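Local coordinates for PduO-type ATP--cob(I)alamin adenosyltransferase (Sulfolobus tokodaii, PDB 1WOZ), which probably transfers the adenosyl group of ATP to the cobalt of cob(I)alamin, at residues V82-L85 / E86-V90. Residues are numbered along the deposited sequence; the frame is centred on the assembly and turned at random.
Sequences VKWL and EERTV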
ATOM      1  N   VAL A  82     -15.437 -19.622   4.979  1.00 30.36           N
ATOM      2  CA  VAL A  82     -15.314 -18.817   6.186  1.00 30.73           C
ATOM      3  C   VAL A  82     -14.876 -19.694   7.370  1.00 31.30           C
ATOM      4  O   VAL A  82     -14.025 -19.300   8.165  1.00 29.43           O
ATOM      5  CB  VAL A  82     -16.664 -18.128   6.498  1.00 31.97           C
ATOM      6  CG1 VAL A  82     -16.600 -17.397   7.839  1.00 32.74           C
ATOM      7  CG2 VAL A  82     -17.010 -17.154   5.371  1.00 31.88           C
ATOM      8  N   LYS A  83     -15.449 -20.896   7.459  1.00 30.65           N
ATOM      9  CA  LYS A  83     -15.140 -21.829   8.541  1.00 30.40           C
ATOM     10  C   LYS A  83     -13.644 -22.085   8.683  1.00 28.50           C
ATOM     11  O   LYS A  83     -13.085 -21.954   9.764  1.00 26.66           O
ATOM     12  CB  LYS A  83     -15.834 -23.166   8.297  1.00 33.31           C
ATOM     13  CG  LYS A  83     -15.396 -24.248   9.259  1.00 38.46           C
ATOM     14  CD  LYS A  83     -16.227 -24.216  10.534  1.00 43.68           C
ATOM     15  CE  LYS A  83     -17.592 -24.891  10.308  1.00 46.06           C
ATOM     16  NZ  LYS A  83     -18.377 -24.337   9.147  1.00 47.07           N
ATOM     17  N   TRP A  84     -13.014 -22.485   7.583  1.00 25.38           N
ATOM     18  CA  TRP A  84     -11.590 -22.749   7.571  1.00 24.93           C
ATOM     19  C   TRP A  84     -10.797 -21.535   8.123  1.00 22.42           C
ATOM     20  O   TRP A  84      -9.858 -21.707   8.884  1.00 20.75           O
ATOM     21  CB  TRP A  84     -11.151 -23.067   6.134  1.00 28.51           C
ATOM     22  CG  TRP A  84      -9.699 -23.156   6.021  1.00 31.20           C
ATOM     23  CD1 TRP A  84      -8.895 -24.128   6.554  1.00 32.56           C
ATOM     24  CD2 TRP A  84      -8.825 -22.161   5.472  1.00 29.88           C
ATOM     25  NE1 TRP A  84      -7.571 -23.789   6.381  1.00 33.58           N
ATOM     26  CE2 TRP A  84      -7.500 -22.589   5.726  1.00 31.41           C
ATOM     27  CE3 TRP A  84      -9.031 -20.955   4.793  1.00 30.45           C
ATOM     28  CZ2 TRP A  84      -6.379 -21.843   5.324  1.00 30.44           C
ATOM     29  CZ3 TRP A  84      -7.910 -20.213   4.390  1.00 29.68           C
ATOM     30  CH2 TRP A  84      -6.604 -20.667   4.665  1.00 26.99           C
ATOM     31  N   LEU A  85     -11.171 -20.317   7.731  1.00 22.83           N
ATOM     32  CA  LEU A  85     -10.464 -19.120   8.232  1.00 22.60           C
ATOM     33  C   LEU A  85     -10.576 -19.034   9.760  1.00 22.85           C
ATOM     34  O   LEU A  85      -9.600 -18.780  10.456  1.00 23.45           O
ATOM     35  CB  LEU A  85     -11.046 -17.846   7.622  1.00 21.03           C
ATOM     36  CG  LEU A  85     -10.871 -17.655   6.109  1.00 20.29           C
ATOM     37  CD1 LEU A  85     -11.632 -16.437   5.685  1.00 18.75           C
ATOM     38  CD2 LEU A  85      -9.388 -17.528   5.768  1.00 18.55           C
ATOM     39  N   GLU A  86     -11.773 -19.255  10.272  1.00 23.05           N
ATOM     40  CA  GLU A  86     -12.002 -19.210  11.714  1.00 25.17           C
ATOM     41  C   GLU A  86     -11.243 -20.290  12.483  1.00 24.53           C
ATOM     42  O   GLU A  86     -10.705 -20.019  13.559  1.00 24.96           O
ATOM     43  CB  GLU A  86     -13.494 -19.326  11.997  1.00 25.31           C
ATOM     44  CG  GLU A  86     -14.289 -18.276  11.258  1.00 27.67           C
ATOM     45  CD  GLU A  86     -15.786 -18.425  11.450  1.00 31.68           C
ATOM     46  OE1 GLU A  86     -16.273 -19.575  11.481  1.00 33.14           O
ATOM     47  OE2 GLU A  86     -16.473 -17.391  11.546  1.00 31.93           O
ATOM     48  N   GLU A  87     -11.196 -21.504  11.943  1.00 24.75           N
ATOM     49  CA  GLU A  87     -10.491 -22.595  12.612  1.00 25.79           C
ATOM     50  C   GLU A  87      -8.995 -22.338  12.655  1.00 24.03           C
ATOM     51  O   GLU A  87      -8.344 -22.637  13.666  1.00 23.11           O
ATOM     52  CB  GLU A  87     -10.737 -23.935  11.903  1.00 30.05           C
ATOM     53  CG  GLU A  87     -12.190 -24.307  11.749  1.00 32.90           C
ATOM     54  CD  GLU A  87     -12.379 -25.534  10.865  1.00 35.95           C
ATOM     55  OE1 GLU A  87     -11.674 -25.667   9.841  1.00 37.26           O
ATOM     56  OE2 GLU A  87     -13.247 -26.363  11.190  1.00 38.98           O
ATOM     57  N   ARG A  88      -8.429 -21.817  11.564  1.00 22.13           N
ATOM     58  CA  ARG A  88      -6.993 -21.534  11.575  1.00 22.19           C
ATOM     59  C   ARG A  88      -6.728 -20.372  12.533  1.00 20.84           C
ATOM     60  O   ARG A  88      -5.704 -20.337  13.221  1.00 21.52           O
ATOM     61  CB  ARG A  88      -6.474 -21.203  10.162  1.00 22.83           C
ATOM     62  CG  ARG A  88      -6.484 -22.396   9.195  1.00 23.20           C
ATOM     63  CD  ARG A  88      -5.686 -23.572   9.774  1.00 25.71           C
ATOM     64  NE  ARG A  88      -4.280 -23.238   9.987  1.00 26.27           N
ATOM     65  CZ  ARG A  88      -3.489 -23.836  10.877  1.00 29.13           C
ATOM     66  NH1 ARG A  88      -3.966 -24.805  11.654  1.00 30.05           N
ATOM     67  NH2 ARG A  88      -2.217 -23.480  10.984  1.00 28.29           N
ATOM     68  N   THR A  89      -7.657 -19.425  12.593  1.00 20.60           N
ATOM     69  CA  THR A  89      -7.481 -18.295  13.495  1.00 21.58           C
ATOM     70  C   THR A  89      -7.385 -18.842  14.930  1.00 22.32           C
ATOM     71  O   THR A  89      -6.497 -18.454  15.697  1.00 21.22           O
ATOM     72  CB  THR A  89      -8.646 -17.290  13.353  1.00 20.80           C
ATOM     73  OG1 THR A  89      -8.656 -16.746  12.016  1.00 19.53           O
ATOM     74  CG2 THR A  89      -8.491 -16.127  14.350  1.00 20.00           C
ATOM     75  N   VAL A  90      -8.295 -19.752  15.287  1.00 22.68           N
ATOM     76  CA  VAL A  90      -8.268 -20.353  16.622  1.00 23.53           C
ATOM     77  C   VAL A  90      -6.939 -21.045  16.911  1.00 22.16           C
ATOM     78  O   VAL A  90      -6.412 -20.912  18.008  1.00 21.83           O
ATOM     79  CB  VAL A  90      -9.417 -21.369  16.811  1.00 25.33           C
ATOM     80  CG1 VAL A  90      -9.160 -22.229  18.058  1.00 27.87           C
ATOM     81  CG2 VAL A  90     -10.742 -20.621  16.933  1.00 24.79           C
TER
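The indole of W84 is overlapped by the aliphatic part of R88, whose CG sits 3.1 Å above the ring plane, displaced toward the rim, and comes within 3.3 Å of W84 NE1. A chi1 of 172° swings W84 CG opposite the backbone N, beside the carbonyl carbon; the indole projects outward from the helix, and R88 CG, reaching back toward the preceding turn, comes to lie against it. Bends at chi2 and chi3 take the R88 guanidinium off the indole, its plane 21° from the ring's, and NE forms a salt bridge with D53. R56 makes a cation-pi contact with the same indole, and both partners belong to helix 48-69, which packs against this side. One residue further along, T89 OG1 donates to L85 O at 2.7 Å. T89 N binds that oxygen too, from the other face of the carbonyl plane, so two donors from one residue grip a single acceptor. W84, R88, L85 and T89 all belong to helix 79-96 of a mainly helical bundle, where i to i+4 backbone bonds run in succession, E86 N to V82 O, E87 N to K83 O and R88 N to W84 O. L85 and T89 turn their side chains to L152 on helix 140-163. Toward that same helix, E86 extends beyond CG and lays its carboxylate beside V82, with OE2 3.7 Å from V82 CG1 and salt-bridged to R148. An alanine in place of E86 would probably leave the R148 guanidinium without this carboxylate and uncover part of the V82 methyl. On the exposed side E87 OE2 rests 3.6 Å from K83 CG, a contact with the lysine's aliphatic chain; the K83 ammonium curls away, NZ standing 5.9 Å from E87 OE2, too far for a salt bridge.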